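Local coordinates for monomethylamine methyltransferase MtmB1 (Methanosarcina barkeri, PDB 1NTH), which catalyses transfer of the methyl group from monomethylamine to the corrinoid cofactor of its partner protein MtmC, feeding methanogenesis from methylamine, at residues Q24-D28 / N234-I238; K31-A36 / M69-C73; R15-K21 / T80-Y86; Q260-G266 / D296-I301; G66-L70 / A280-N284. One frame throughout, in Å; residues are numbered along the deposited sequence.

Contact 1: residues Q24-D28 / N234-I238; sequences QDDWD and NELKI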
# COMPACT_ATOMS: atom_id res chain seq x y z
N GLN A 24 -44.64 -15.80 12.26
CA GLN A 24 -43.57 -15.81 13.25
C GLN A 24 -44.03 -16.51 14.53
O GLN A 24 -43.22 -17.09 15.24
CB GLN A 24 -43.09 -14.39 13.55
CG GLN A 24 -41.76 -14.36 14.30
CD GLN A 24 -41.02 -13.04 14.19
OE1 GLN A 24 -39.93 -12.88 14.74
NE2 GLN A 24 -41.61 -12.08 13.49
N ASP A 25 -45.32 -16.45 14.82
CA ASP A 25 -45.84 -17.12 16.01
C ASP A 25 -45.80 -18.63 15.82
O ASP A 25 -45.53 -19.37 16.76
CB ASP A 25 -47.28 -16.67 16.30
CG ASP A 25 -47.34 -15.41 17.15
OD1 ASP A 25 -46.27 -14.84 17.45
OD2 ASP A 25 -48.46 -15.00 17.52
N ASP A 26 -46.06 -19.08 14.59
CA ASP A 26 -46.01 -20.52 14.32
C ASP A 26 -44.59 -21.01 14.55
O ASP A 26 -44.37 -22.14 14.97
CB ASP A 26 -46.41 -20.83 12.87
CG ASP A 26 -47.90 -20.67 12.61
OD1 ASP A 26 -48.71 -20.97 13.52
OD2 ASP A 26 -48.25 -20.26 11.49
N TRP A 27 -43.63 -20.14 14.26
CA TRP A 27 -42.23 -20.50 14.43
C TRP A 27 -41.80 -20.46 15.89
O TRP A 27 -41.29 -21.44 16.42
CB TRP A 27 -41.35 -19.55 13.60
CG TRP A 27 -39.89 -19.94 13.57
CD1 TRP A 27 -38.87 -19.37 14.28
CD2 TRP A 27 -39.30 -20.96 12.76
NE1 TRP A 27 -37.67 -19.98 13.96
CE2 TRP A 27 -37.91 -20.96 13.03
CE3 TRP A 27 -39.81 -21.89 11.84
CZ2 TRP A 27 -37.03 -21.85 12.41
CZ3 TRP A 27 -38.93 -22.77 11.22
CH2 TRP A 27 -37.55 -22.74 11.51
N ASP A 28 -42.04 -19.32 16.55
CA ASP A 28 -41.65 -19.13 17.94
C ASP A 28 -42.42 -19.92 18.98
O ASP A 28 -41.85 -20.38 19.97
CB ASP A 28 -41.77 -17.66 18.34
CG ASP A 28 -41.00 -16.73 17.43
OD1 ASP A 28 -39.97 -17.16 16.88
OD2 ASP A 28 -41.43 -15.57 17.29
N ASN A 234 -33.47 -14.50 17.30
CA ASN A 234 -33.93 -15.57 18.20
C ASN A 234 -35.28 -16.15 17.79
O ASN A 234 -36.25 -15.40 17.71
CB ASN A 234 -34.05 -15.03 19.63
CG ASN A 234 -32.73 -14.54 20.17
OD1 ASN A 234 -32.19 -13.53 19.71
ND2 ASN A 234 -32.19 -15.25 21.15
N GLU A 235 -35.37 -17.46 17.52
CA GLU A 235 -34.25 -18.42 17.56
C GLU A 235 -34.26 -19.05 16.16
O GLU A 235 -35.34 -19.26 15.59
CB GLU A 235 -34.50 -19.51 18.60
CG GLU A 235 -34.73 -19.03 20.03
CD GLU A 235 -33.50 -18.38 20.65
OE1 GLU A 235 -32.39 -18.51 20.08
OE2 GLU A 235 -33.64 -17.74 21.71
N LEU A 236 -33.08 -19.39 15.64
CA LEU A 236 -32.96 -19.97 14.29
C LEU A 236 -33.77 -19.07 13.36
O LEU A 236 -34.69 -19.51 12.67
CB LEU A 236 -33.50 -21.41 14.24
CG LEU A 236 -32.52 -22.50 14.69
CD1 LEU A 236 -32.24 -22.36 16.18
CD2 LEU A 236 -33.11 -23.87 14.39
N LYS A 237 -33.37 -17.81 13.35
CA LYS A 237 -34.08 -16.79 12.60
C LYS A 237 -33.11 -15.72 12.09
O LYS A 237 -32.06 -15.50 12.69
CB LYS A 237 -35.11 -16.16 13.54
CG LYS A 237 -35.98 -15.07 12.97
CD LYS A 237 -36.85 -14.47 14.08
CE LYS A 237 -37.73 -15.53 14.73
NZ LYS A 237 -38.46 -14.99 15.92
N ILE A 238 -33.46 -15.07 10.99
CA ILE A 238 -32.60 -14.04 10.42
C ILE A 238 -33.42 -13.06 9.57
O ILE A 238 -34.52 -13.38 9.11
CB ILE A 238 -31.49 -14.68 9.54
CG1 ILE A 238 -30.35 -13.68 9.31
CG2 ILE A 238 -32.06 -15.11 8.20
CD1 ILE A 238 -29.58 -13.35 10.56
O HOH W 1 -37.95 -18.76 17.49

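Contact 2: residues K31-A36 / M69-C73; sequences KIPMKA and MLLEC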
# COMPACT_ATOMS: atom_id res chain seq x y z
N LYS A 31 -43.11 -24.51 16.14
CA LYS A 31 -42.03 -25.24 15.50
C LYS A 31 -40.74 -25.38 16.31
O LYS A 31 -40.24 -26.49 16.51
CB LYS A 31 -41.73 -24.63 14.12
CG LYS A 31 -42.88 -24.81 13.13
CD LYS A 31 -42.55 -24.24 11.77
CE LYS A 31 -43.73 -24.38 10.81
NZ LYS A 31 -44.09 -25.81 10.59
N ILE A 32 -40.22 -24.26 16.81
CA ILE A 32 -38.99 -24.30 17.60
C ILE A 32 -39.15 -25.03 18.93
O ILE A 32 -38.42 -25.98 19.20
CB ILE A 32 -38.45 -22.87 17.84
CG1 ILE A 32 -37.97 -22.27 16.52
CG2 ILE A 32 -37.32 -22.90 18.86
CD1 ILE A 32 -36.85 -23.04 15.87
N PRO A 33 -40.10 -24.60 19.78
CA PRO A 33 -40.25 -25.30 21.06
C PRO A 33 -40.58 -26.79 20.93
O PRO A 33 -40.11 -27.60 21.73
CB PRO A 33 -41.34 -24.50 21.77
CG PRO A 33 -42.14 -23.93 20.64
CD PRO A 33 -41.07 -23.50 19.66
N MET A 34 -41.37 -27.16 19.93
CA MET A 34 -41.72 -28.56 19.74
C MET A 34 -40.50 -29.40 19.39
O MET A 34 -40.28 -30.47 19.97
CB MET A 34 -42.76 -28.72 18.62
CG MET A 34 -44.20 -28.47 19.05
SD MET A 34 -45.33 -28.68 17.66
CE MET A 34 -45.39 -30.45 17.50
N LYS A 35 -39.69 -28.93 18.45
CA LYS A 35 -38.51 -29.68 18.05
C LYS A 35 -37.47 -29.79 19.16
O LYS A 35 -36.86 -30.85 19.34
CB LYS A 35 -37.88 -29.06 16.80
CG LYS A 35 -36.76 -29.90 16.21
CD LYS A 35 -37.24 -31.29 15.81
CE LYS A 35 -38.27 -31.22 14.69
NZ LYS A 35 -38.70 -32.57 14.27
N ALA A 36 -37.25 -28.71 19.90
CA ALA A 36 -36.27 -28.73 20.97
C ALA A 36 -36.72 -29.73 22.04
O ALA A 36 -35.91 -30.51 22.56
CB ALA A 36 -36.12 -27.35 21.58
N MET A 69 -31.75 -30.42 14.90
CA MET A 69 -32.60 -29.25 15.09
C MET A 69 -32.48 -28.36 13.86
O MET A 69 -33.49 -27.93 13.28
CB MET A 69 -32.13 -28.49 16.33
CG MET A 69 -32.96 -27.27 16.69
SD MET A 69 -34.51 -27.70 17.50
CE MET A 69 -35.34 -26.12 17.51
N LEU A 70 -31.25 -28.07 13.45
CA LEU A 70 -31.03 -27.21 12.29
C LEU A 70 -31.57 -27.84 11.00
O LEU A 70 -32.21 -27.17 10.20
CB LEU A 70 -29.54 -26.92 12.13
CG LEU A 70 -29.16 -25.91 11.04
CD1 LEU A 70 -29.81 -24.56 11.33
CD2 LEU A 70 -27.64 -25.77 10.99
N LEU A 71 -31.30 -29.13 10.82
CA LEU A 71 -31.73 -29.84 9.63
C LEU A 71 -33.25 -29.95 9.48
O LEU A 71 -33.79 -29.75 8.39
CB LEU A 71 -31.13 -31.25 9.62
CG LEU A 71 -31.60 -32.16 8.48
CD1 LEU A 71 -31.16 -31.59 7.13
CD2 LEU A 71 -31.04 -33.55 8.68
N GLU A 72 -33.94 -30.26 10.57
CA GLU A 72 -35.39 -30.43 10.52
C GLU A 72 -36.20 -29.13 10.55
O GLU A 72 -37.24 -29.04 9.89
CB GLU A 72 -35.85 -31.33 11.67
CG GLU A 72 -35.29 -32.74 11.60
CD GLU A 72 -35.72 -33.48 10.34
OE1 GLU A 72 -36.93 -33.51 10.05
OE2 GLU A 72 -34.84 -34.03 9.64
N CYS A 73 -35.74 -28.14 11.30
CA CYS A 73 -36.45 -26.87 11.40
C CYS A 73 -36.12 -25.90 10.28
O CYS A 73 -37.01 -25.37 9.62
CB CYS A 73 -36.13 -26.18 12.72
SG CYS A 73 -36.79 -27.01 14.17

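Contact 3: residues R15-K21 / T80-Y86; sequences RAKVGEK and THRIVKY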
# COMPACT_ATOMS: atom_id res chain seq x y z
N ARG A 15 -33.82 -19.24 -1.43
CA ARG A 15 -34.75 -20.09 -0.71
C ARG A 15 -35.73 -19.33 0.17
O ARG A 15 -36.88 -19.75 0.34
CB ARG A 15 -33.98 -21.11 0.13
CG ARG A 15 -33.08 -21.99 -0.73
CD ARG A 15 -32.32 -23.03 0.07
NE ARG A 15 -31.34 -23.70 -0.79
CZ ARG A 15 -30.59 -24.73 -0.41
NH1 ARG A 15 -30.70 -25.23 0.81
NH2 ARG A 15 -29.72 -25.25 -1.27
N ALA A 16 -35.30 -18.20 0.71
CA ALA A 16 -36.16 -17.39 1.57
C ALA A 16 -37.33 -16.79 0.80
O ALA A 16 -38.35 -16.42 1.40
CB ALA A 16 -35.35 -16.28 2.22
N LYS A 17 -37.19 -16.68 -0.51
CA LYS A 17 -38.25 -16.10 -1.33
C LYS A 17 -39.32 -17.12 -1.72
O LYS A 17 -40.46 -16.74 -2.00
CB LYS A 17 -37.66 -15.49 -2.60
CG LYS A 17 -36.65 -14.37 -2.36
CD LYS A 17 -37.30 -13.12 -1.80
CE LYS A 17 -38.17 -12.42 -2.84
NZ LYS A 17 -37.37 -11.99 -4.02
N VAL A 18 -38.97 -18.40 -1.72
CA VAL A 18 -39.92 -19.44 -2.11
C VAL A 18 -40.14 -20.53 -1.06
O VAL A 18 -40.82 -21.52 -1.33
CB VAL A 18 -39.48 -20.11 -3.42
CG1 VAL A 18 -39.37 -19.07 -4.53
CG2 VAL A 18 -38.15 -20.82 -3.22
N GLY A 19 -39.57 -20.35 0.12
CA GLY A 19 -39.72 -21.34 1.17
C GLY A 19 -41.13 -21.45 1.70
O GLY A 19 -42.02 -20.70 1.31
N GLU A 20 -41.34 -22.41 2.61
CA GLU A 20 -42.65 -22.63 3.21
C GLU A 20 -43.10 -21.38 3.97
O GLU A 20 -42.37 -20.86 4.81
CB GLU A 20 -42.56 -23.81 4.19
CG GLU A 20 -43.91 -24.30 4.69
CD GLU A 20 -43.78 -25.30 5.83
OE1 GLU A 20 -42.84 -26.12 5.81
OE2 GLU A 20 -44.63 -25.26 6.75
N LYS A 21 -44.30 -20.90 3.66
CA LYS A 21 -44.84 -19.72 4.33
C LYS A 21 -45.16 -20.12 5.77
O LYS A 21 -45.61 -21.23 6.03
CB LYS A 21 -46.12 -19.24 3.63
CG LYS A 21 -46.15 -17.74 3.39
CD LYS A 21 -46.33 -16.98 4.69
CE LYS A 21 -46.46 -15.49 4.47
NZ LYS A 21 -46.75 -14.84 5.78
N THR A 80 -39.48 -12.27 4.67
CA THR A 80 -40.31 -12.99 3.71
C THR A 80 -41.34 -13.89 4.39
O THR A 80 -42.25 -14.41 3.74
CB THR A 80 -39.45 -13.87 2.79
OG1 THR A 80 -38.82 -14.90 3.56
CG2 THR A 80 -38.39 -13.04 2.09
N HIS A 81 -41.18 -14.08 5.70
CA HIS A 81 -42.08 -14.93 6.47
C HIS A 81 -42.09 -16.34 5.91
O HIS A 81 -43.13 -17.02 5.89
CB HIS A 81 -43.50 -14.35 6.46
CG HIS A 81 -43.58 -12.98 7.05
ND1 HIS A 81 -43.44 -12.75 8.40
CD2 HIS A 81 -43.75 -11.76 6.48
CE1 HIS A 81 -43.51 -11.45 8.64
NE2 HIS A 81 -43.69 -10.83 7.48
N ARG A 82 -40.93 -16.79 5.43
CA ARG A 82 -40.78 -18.13 4.88
C ARG A 82 -39.61 -18.83 5.55
O ARG A 82 -38.74 -18.18 6.14
CB ARG A 82 -40.57 -18.06 3.36
CG ARG A 82 -41.81 -17.62 2.58
CD ARG A 82 -41.46 -17.32 1.14
NE ARG A 82 -42.61 -16.84 0.37
CZ ARG A 82 -43.47 -17.62 -0.28
NH1 ARG A 82 -43.31 -18.94 -0.28
NH2 ARG A 82 -44.48 -17.08 -0.95
N ILE A 83 -39.59 -20.15 5.44
CA ILE A 83 -38.55 -20.97 6.05
C ILE A 83 -37.53 -21.49 5.05
O ILE A 83 -37.89 -22.01 3.99
CB ILE A 83 -39.18 -22.19 6.77
CG1 ILE A 83 -40.17 -21.70 7.83
CG2 ILE A 83 -38.09 -23.04 7.40
CD1 ILE A 83 -41.07 -22.80 8.39
N VAL A 84 -36.25 -21.35 5.38
CA VAL A 84 -35.18 -21.85 4.53
C VAL A 84 -34.71 -23.18 5.09
O VAL A 84 -34.36 -23.29 6.27
CB VAL A 84 -33.98 -20.87 4.49
CG1 VAL A 84 -32.82 -21.52 3.75
CG2 VAL A 84 -34.40 -19.58 3.80
N LYS A 85 -34.71 -24.20 4.24
CA LYS A 85 -34.29 -25.55 4.63
C LYS A 85 -32.95 -25.94 4.02
O LYS A 85 -32.67 -25.61 2.87
CB LYS A 85 -35.34 -26.56 4.17
CG LYS A 85 -36.69 -26.47 4.88
CD LYS A 85 -36.67 -27.22 6.21
CE LYS A 85 -38.05 -27.20 6.85
NZ LYS A 85 -38.54 -28.57 7.19
N TYR A 86 -32.14 -26.65 4.81
CA TYR A 86 -30.84 -27.14 4.36
C TYR A 86 -30.96 -28.64 4.17
O TYR A 86 -31.90 -29.27 4.67
CB TYR A 86 -29.77 -26.91 5.43
CG TYR A 86 -29.55 -25.48 5.85
CD1 TYR A 86 -29.82 -25.08 7.16
CD2 TYR A 86 -29.05 -24.54 4.97
CE1 TYR A 86 -29.59 -23.78 7.57
CE2 TYR A 86 -28.81 -23.23 5.37
CZ TYR A 86 -29.08 -22.86 6.67
OH TYR A 86 -28.85 -21.56 7.07
O HOH W 2 -39.23 -24.31 3.39

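Contact 4: residues Q260-G266 / D296-I301; sequences QMPIFGG and DGPVHI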
# COMPACT_ATOMS: atom_id res chain seq x y z
N GLN A 260 -24.96 -15.12 17.99
CA GLN A 260 -26.33 -15.50 18.33
C GLN A 260 -26.36 -15.59 19.84
O GLN A 260 -25.43 -16.11 20.47
CB GLN A 260 -26.72 -16.83 17.69
CG GLN A 260 -28.24 -16.97 17.47
CD GLN A 260 -28.97 -17.55 18.67
OE1 GLN A 260 -30.10 -17.14 18.98
NE2 GLN A 260 -28.35 -18.51 19.34
N MET A 261 -27.42 -15.07 20.43
CA MET A 261 -27.56 -15.07 21.88
C MET A 261 -28.85 -15.78 22.27
O MET A 261 -29.88 -15.15 22.47
CB MET A 261 -27.57 -13.63 22.40
CG MET A 261 -26.29 -12.85 22.10
SD MET A 261 -26.01 -12.44 20.34
CE MET A 261 -27.07 -11.00 20.17
N PRO A 262 -28.80 -17.12 22.38
CA PRO A 262 -29.99 -17.89 22.75
C PRO A 262 -30.51 -17.48 24.12
O PRO A 262 -29.74 -17.20 25.03
CB PRO A 262 -29.50 -19.33 22.69
CG PRO A 262 -28.05 -19.22 23.05
CD PRO A 262 -27.62 -17.99 22.27
N ILE A 263 -31.84 -17.45 24.25
CA ILE A 263 -32.46 -17.03 25.50
C ILE A 263 -32.96 -18.19 26.36
O ILE A 263 -33.87 -18.93 25.95
CB ILE A 263 -33.64 -16.08 25.21
CG1 ILE A 263 -33.13 -14.86 24.43
CG2 ILE A 263 -34.29 -15.64 26.51
CD1 ILE A 263 -34.23 -13.92 23.97
N PHE A 264 -32.37 -18.35 27.53
CA PHE A 264 -32.80 -19.39 28.46
C PHE A 264 -34.19 -18.99 28.92
O PHE A 264 -34.40 -17.87 29.38
CB PHE A 264 -31.88 -19.46 29.68
CG PHE A 264 -32.48 -20.22 30.83
CD1 PHE A 264 -32.70 -21.59 30.72
CD2 PHE A 264 -32.88 -19.56 31.98
CE1 PHE A 264 -33.31 -22.29 31.76
CE2 PHE A 264 -33.50 -20.25 33.02
CZ PHE A 264 -33.72 -21.62 32.91
N GLY A 265 -35.14 -19.91 28.82
CA GLY A 265 -36.50 -19.60 29.22
C GLY A 265 -37.23 -18.93 28.08
O GLY A 265 -38.37 -18.48 28.23
N GLY A 266 -36.56 -18.86 26.93
CA GLY A 266 -37.14 -18.24 25.75
C GLY A 266 -37.98 -19.21 24.94
O GLY A 266 -38.55 -20.15 25.49
N ASP A 296 -21.11 -16.60 20.94
CA ASP A 296 -22.30 -17.05 21.66
C ASP A 296 -22.61 -16.00 22.73
O ASP A 296 -21.91 -15.00 22.86
CB ASP A 296 -22.00 -18.40 22.31
CG ASP A 296 -23.24 -19.13 22.81
OD1 ASP A 296 -24.36 -18.58 22.71
OD2 ASP A 296 -23.08 -20.26 23.30
N GLY A 297 -23.67 -16.24 23.50
CA GLY A 297 -24.05 -15.32 24.55
C GLY A 297 -25.40 -15.70 25.13
O GLY A 297 -26.34 -14.91 25.07
N PRO A 298 -25.53 -16.91 25.70
CA PRO A 298 -26.81 -17.34 26.27
C PRO A 298 -27.23 -16.34 27.34
O PRO A 298 -26.44 -15.99 28.21
CB PRO A 298 -26.50 -18.71 26.87
CG PRO A 298 -25.34 -19.19 26.03
CD PRO A 298 -24.50 -17.94 25.92
N VAL A 299 -28.48 -15.87 27.28
CA VAL A 299 -28.94 -14.89 28.25
C VAL A 299 -30.21 -15.33 28.96
O VAL A 299 -31.07 -15.99 28.38
CB VAL A 299 -29.16 -13.53 27.56
CG1 VAL A 299 -30.21 -13.66 26.47
CG2 VAL A 299 -29.55 -12.48 28.58
N HIS A 300 -30.32 -14.97 30.24
CA HIS A 300 -31.48 -15.33 31.06
C HIS A 300 -32.67 -14.44 30.70
O HIS A 300 -32.57 -13.22 30.75
CB HIS A 300 -31.12 -15.17 32.54
CG HIS A 300 -32.05 -15.88 33.47
ND1 HIS A 300 -33.35 -15.46 33.68
CD2 HIS A 300 -31.88 -16.97 34.25
CE1 HIS A 300 -33.93 -16.27 34.55
NE2 HIS A 300 -33.06 -17.19 34.91
N ILE A 301 -33.79 -15.06 30.35
CA ILE A 301 -34.98 -14.30 29.96
C ILE A 301 -35.40 -13.25 30.99
O ILE A 301 -35.89 -12.18 30.62
CB ILE A 301 -36.18 -15.24 29.68
CG1 ILE A 301 -37.32 -14.43 29.05
CG2 ILE A 301 -36.63 -15.92 30.97
CD1 ILE A 301 -38.44 -15.28 28.50

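Contact 5: residues G66-L70 / A280-N284; sequences GFEML and ATHIN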
# COMPACT_ATOMS: atom_id res chain seq x y z
N GLY A 66 -28.40 -30.96 18.14
CA GLY A 66 -28.23 -29.65 17.54
C GLY A 66 -28.24 -29.71 16.03
O GLY A 66 -28.84 -28.86 15.36
N PHE A 67 -27.56 -30.71 15.48
CA PHE A 67 -27.49 -30.90 14.03
C PHE A 67 -28.90 -31.17 13.50
O PHE A 67 -29.33 -30.57 12.51
CB PHE A 67 -26.59 -32.10 13.71
CG PHE A 67 -26.32 -32.29 12.24
CD1 PHE A 67 -25.07 -31.98 11.70
CD2 PHE A 67 -27.30 -32.80 11.39
CE1 PHE A 67 -24.81 -32.18 10.34
CE2 PHE A 67 -27.05 -33.01 10.04
CZ PHE A 67 -25.80 -32.69 9.51
N GLU A 68 -29.62 -32.06 14.18
CA GLU A 68 -30.97 -32.42 13.75
C GLU A 68 -31.94 -31.25 13.88
O GLU A 68 -32.85 -31.09 13.06
CB GLU A 68 -31.49 -33.60 14.57
CG GLU A 68 -32.68 -34.32 13.94
CD GLU A 68 -33.15 -35.50 14.77
OE1 GLU A 68 -32.30 -36.21 15.35
OE2 GLU A 68 -34.38 -35.73 14.83
N MET A 69 -31.75 -30.42 14.90
CA MET A 69 -32.60 -29.25 15.09
C MET A 69 -32.48 -28.36 13.86
O MET A 69 -33.49 -27.93 13.28
CB MET A 69 -32.13 -28.49 16.33
CG MET A 69 -32.96 -27.27 16.69
SD MET A 69 -34.51 -27.70 17.50
CE MET A 69 -35.34 -26.12 17.51
N LEU A 70 -31.25 -28.07 13.45
CA LEU A 70 -31.03 -27.21 12.29
C LEU A 70 -31.57 -27.84 11.00
O LEU A 70 -32.21 -27.17 10.20
CB LEU A 70 -29.54 -26.92 12.13
CG LEU A 70 -29.16 -25.91 11.04
CD1 LEU A 70 -29.81 -24.56 11.33
CD2 LEU A 70 -27.64 -25.77 10.99
N ALA A 280 -27.14 -25.68 17.37
CA ALA A 280 -27.67 -25.47 16.03
C ALA A 280 -27.24 -24.13 15.44
O ALA A 280 -26.96 -24.05 14.24
CB ALA A 280 -29.20 -25.57 16.05
N THR A 281 -27.19 -23.08 16.26
CA THR A 281 -26.80 -21.78 15.75
C THR A 281 -25.29 -21.65 15.54
O THR A 281 -24.85 -20.84 14.73
CB THR A 281 -27.35 -20.61 16.62
OG1 THR A 281 -26.85 -20.71 17.96
CG2 THR A 281 -28.87 -20.67 16.65
N HIS A 282 -24.50 -22.44 16.27
CA HIS A 282 -23.05 -22.44 16.08
C HIS A 282 -22.81 -23.01 14.68
O HIS A 282 -21.99 -22.53 13.92
CB HIS A 282 -22.33 -23.33 17.10
CG HIS A 282 -21.95 -22.64 18.37
ND1 HIS A 282 -22.87 -22.22 19.31
CD2 HIS A 282 -20.73 -22.30 18.87
CE1 HIS A 282 -22.24 -21.66 20.33
NE2 HIS A 282 -20.94 -21.70 20.09
N ILE A 283 -23.56 -24.07 14.36
CA ILE A 283 -23.45 -24.71 13.05
C ILE A 283 -23.98 -23.78 11.95
O ILE A 283 -23.37 -23.65 10.88
CB ILE A 283 -24.22 -26.05 13.02
CG1 ILE A 283 -23.57 -27.05 13.99
CG2 ILE A 283 -24.23 -26.63 11.61
CD1 ILE A 283 -24.37 -28.35 14.19
N ASN A 284 -25.11 -23.13 12.20
CA ASN A 284 -25.69 -22.23 11.21
C ASN A 284 -24.72 -21.09 10.87
O ASN A 284 -24.73 -20.58 9.75
CB ASN A 284 -27.01 -21.65 11.72
CG ASN A 284 -27.79 -20.94 10.63
OD1 ASN A 284 -28.02 -21.51 9.57
ND2 ASN A 284 -28.19 -19.70 10.89

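Contact 1: residues Q24-D28 / N234-I238
Gln24 opens the contact by reaching with OE1 to Lys237 NZ at 2.8 Å. Here the first turn of helix 24-42 packs against strand 237-238, an outer strand of the small mixed sheet beside the TIM barrel, and against the loop leading into it. The amide chain is extended beyond CG, and the lysine nitrogen lies in its carbonyl plane, on a lone pair of OE1. One turn on, Trp27 has CG anti to the backbone N (chi1 -173°), which turns the indole toward the loop. Its NE1 donates to Glu235 O at 2.9 Å, nearly straight (163°), with the acceptor in the ring plane. CZ2 meets Leu236 CB at 4.0 Å, while the ring also packs on Tyr76. Asp28 follows: OD1 forms a salt bridge to Lys237 NZ at 2.8 Å through its syn lone pair. With Asn234 O as a third acceptor at 2.9 Å, NZ has a partner for each of its three hydrogens. A methionine in place of Lys237 would probably leave the buried Asp28 without its countercharge and set the Gln24 amide free to turn. The loop bends through a cis peptide bond between Asn234 and Glu235. Water 1 bridges the loop to the helix, donating to Asp28 OD1 at 2.6 Å and accepting from Glu235 N at 2.9 Å.

Contact 2: residues K31-A36 / M69-C73
Lys35 and Met69 bring their CA atoms within 6.6 Å where helix segments 31-36 and 69-73 pass, their axes 10.6 Å apart at closest and inclined at 135°. Lys35 carries much of the packing with its aliphatic part. Its CB and CG lie against Cys73 SG, each at 3.5 Å, and CG also lies 3.4 Å from Met69 SD in the conformer described, one of two modelled for the methionine. Bends at chi2 and chi3 (60° and 64°) then swing the rest of the lysine away from the sulfurs and past Glu72, where Lys35 CE meets Glu72 CB at 3.9 Å, again in one of two conformers of the glutamate. The ammonium itself is paired with Glu38, in a salt bridge on the lysine's own helix. An alanine at Lys35 would probably open a gap beside the two sulfurs and leave Glu38 without that mate. Deeper in, the Met69 and Ile32 side chains cross at about a right angle, Met69 CE 3.8 Å from Ile32 CD1 and 3.5 Å from Ile32 O. That oxygen is already held by Ala36 N, so the methyl adds only packing. Helix 31-36 is kinked at Pro33, whose nitrogen has no hydrogen to give to the preceding turn. Leu236 and Ile276 also pack on Met69. The arrangement is helix-helix packing of the consecutive helices 24-42 and 56-73.

Contact 3: residues R15-K21 / T80-Y86
Thr80 OG1 donates to Ala16 O at 2.7 Å, tying the start of segment 80-86 to helix 9-18. Just beyond, strand 82-84 pairs antiparallel with the short, weakly bonded strand 20-21 at the border of the mixed sheet, in a register set by the non-hydrogen-bonded pair Lys21 and Arg82; His81 and Arg82 together face Cys77 on the neighbouring strand in a G1 beta bulge. OG1 is placed for Ala16 by a chi1 of 65°, and it also accepts a weak bond from Arg82 N. The Arg82 chain, extended to NE, runs past the backbone of Ala16 and Lys17, and NH1 donates to Gly19 O at 2.7 Å, with the oxygen near the guanidinium plane. Lys17 O lies over one guanidinium face, too poorly angled to bond but probably favourable to the positive charge. At the other end of the segment, Arg15 NH1 gives a rather bent bond (134°) to Lys85 O at 2.9 Å, while NH2 makes a salt bridge to Glu90. Val84 CG2 packs on Ala16 CB at 3.8 Å. The strand bonds are sparse: Ile83 N donates to Glu20 O at 2.9 Å, and the same oxygen receives a CA-H contact from Arg82. Water 2 joins the two strands, accepting from Glu20 N at 2.9 Å and donating to Ile83 O at 2.7 Å.

Contact 4: residues Q260-G266 / D296-I301
Phe264 and His300 share one rotamer class, with CG anti to the backbone N in each (chi1 164° and -163°), and this sends the two rings out side by side from paired residues. They do not lie flat on each other: the planes stand at 61°, and the edge of the phenyl is turned to one face of the imidazole in an offset edge-to-face pair. CD2 of Phe264 approaches CD2 of His300 to 3.6 Å. The imidazole is steadied by ND1, bonded to the backbone N of Arg302, and both side chains touch Glu310 of helix 309-325. On the other face of the sheet Ile263 CG1 lies alongside Val299 CG1 at 3.8 Å. Past the strand, Ile301 CB meets Ile263 CG2 at 3.7 Å. A parallel ladder links the backbones. Val299 N donates to Pro262 O at 2.9 Å, Val299 O accepts from Phe264 N at 2.8 Å, and Ile301 N reaches Phe264 O at 3.0 Å. Strand 263-264 then leaves through a type II turn closed by Gly266 N on Ile263 O, with Gly265 at a backbone conformation suited to glycine. At the start of segment 296-301, Asp296 OD1 takes its neighbour Gly297 N at 2.6 Å, while OD2 is paired with Arg361. Strands 263-264 and 293-300, joined through helix 271-288, form a beta-alpha-beta crossover, the repeating element of the TIM barrel.

Contact 5: residues G66-L70 / A280-N284
Asn284 has both ends of its side-chain amide gripped, OD1 by Tyr86 OH and ND2 by Gln232, and Leu70 CD1 lies 4.0 Å from that OD1. The leucine reaches it because its CG stands anti to the backbone N (chi1 -174°), aiming the fork at helix 280-284. There CD2 meets Ile283 CG2 at 3.6 Å and rests 3.7 Å from Ala280 O, which already accepts the backbone N of Asn284. This is close helix-helix packing on the helix of the barrel's beta-alpha-beta unit: segments 66-70 and 280-284, on helices 56-73 and 271-288, cross at -66° with their axes 8.6 Å apart at closest. The approach is consistent with two small residues at the crossing. Gly66 and Ala280 bring their CA atoms to 4.5 Å, and the Ala280 methyl CB lies 3.4 Å from Gly66 O. Beside them Ile283 CD1 lies against the backbone of Phe67, 4.0 Å from its CA, while the Phe67 ring meets that of Trp92.

How the contacts relate
The contacts follow an N-terminal layer onto the TIM barrel. Contacts 1 and 2 share helix 24-42, and contacts 2 and 5 share helix 56-73, with centres about 10 and 9 Å apart. Contact 3 lies outermost, its centre about 27 Å from the chain's, and works on the same mixed sheet as contact 1; contact 4, at about 11 Å, is in the barrel sheet. Contacts 1, 3 and 5 interleave along the chain, contact 2 nests inside 1 and 3, and contact 4 opens after contacts 1 to 3 close. Helix 271-288 links contacts 5 and 4, and Asn234 and Glu235 bond to segment 260-266, consistent with N-terminal helices packing onto the barrel through contacts 1 and 5.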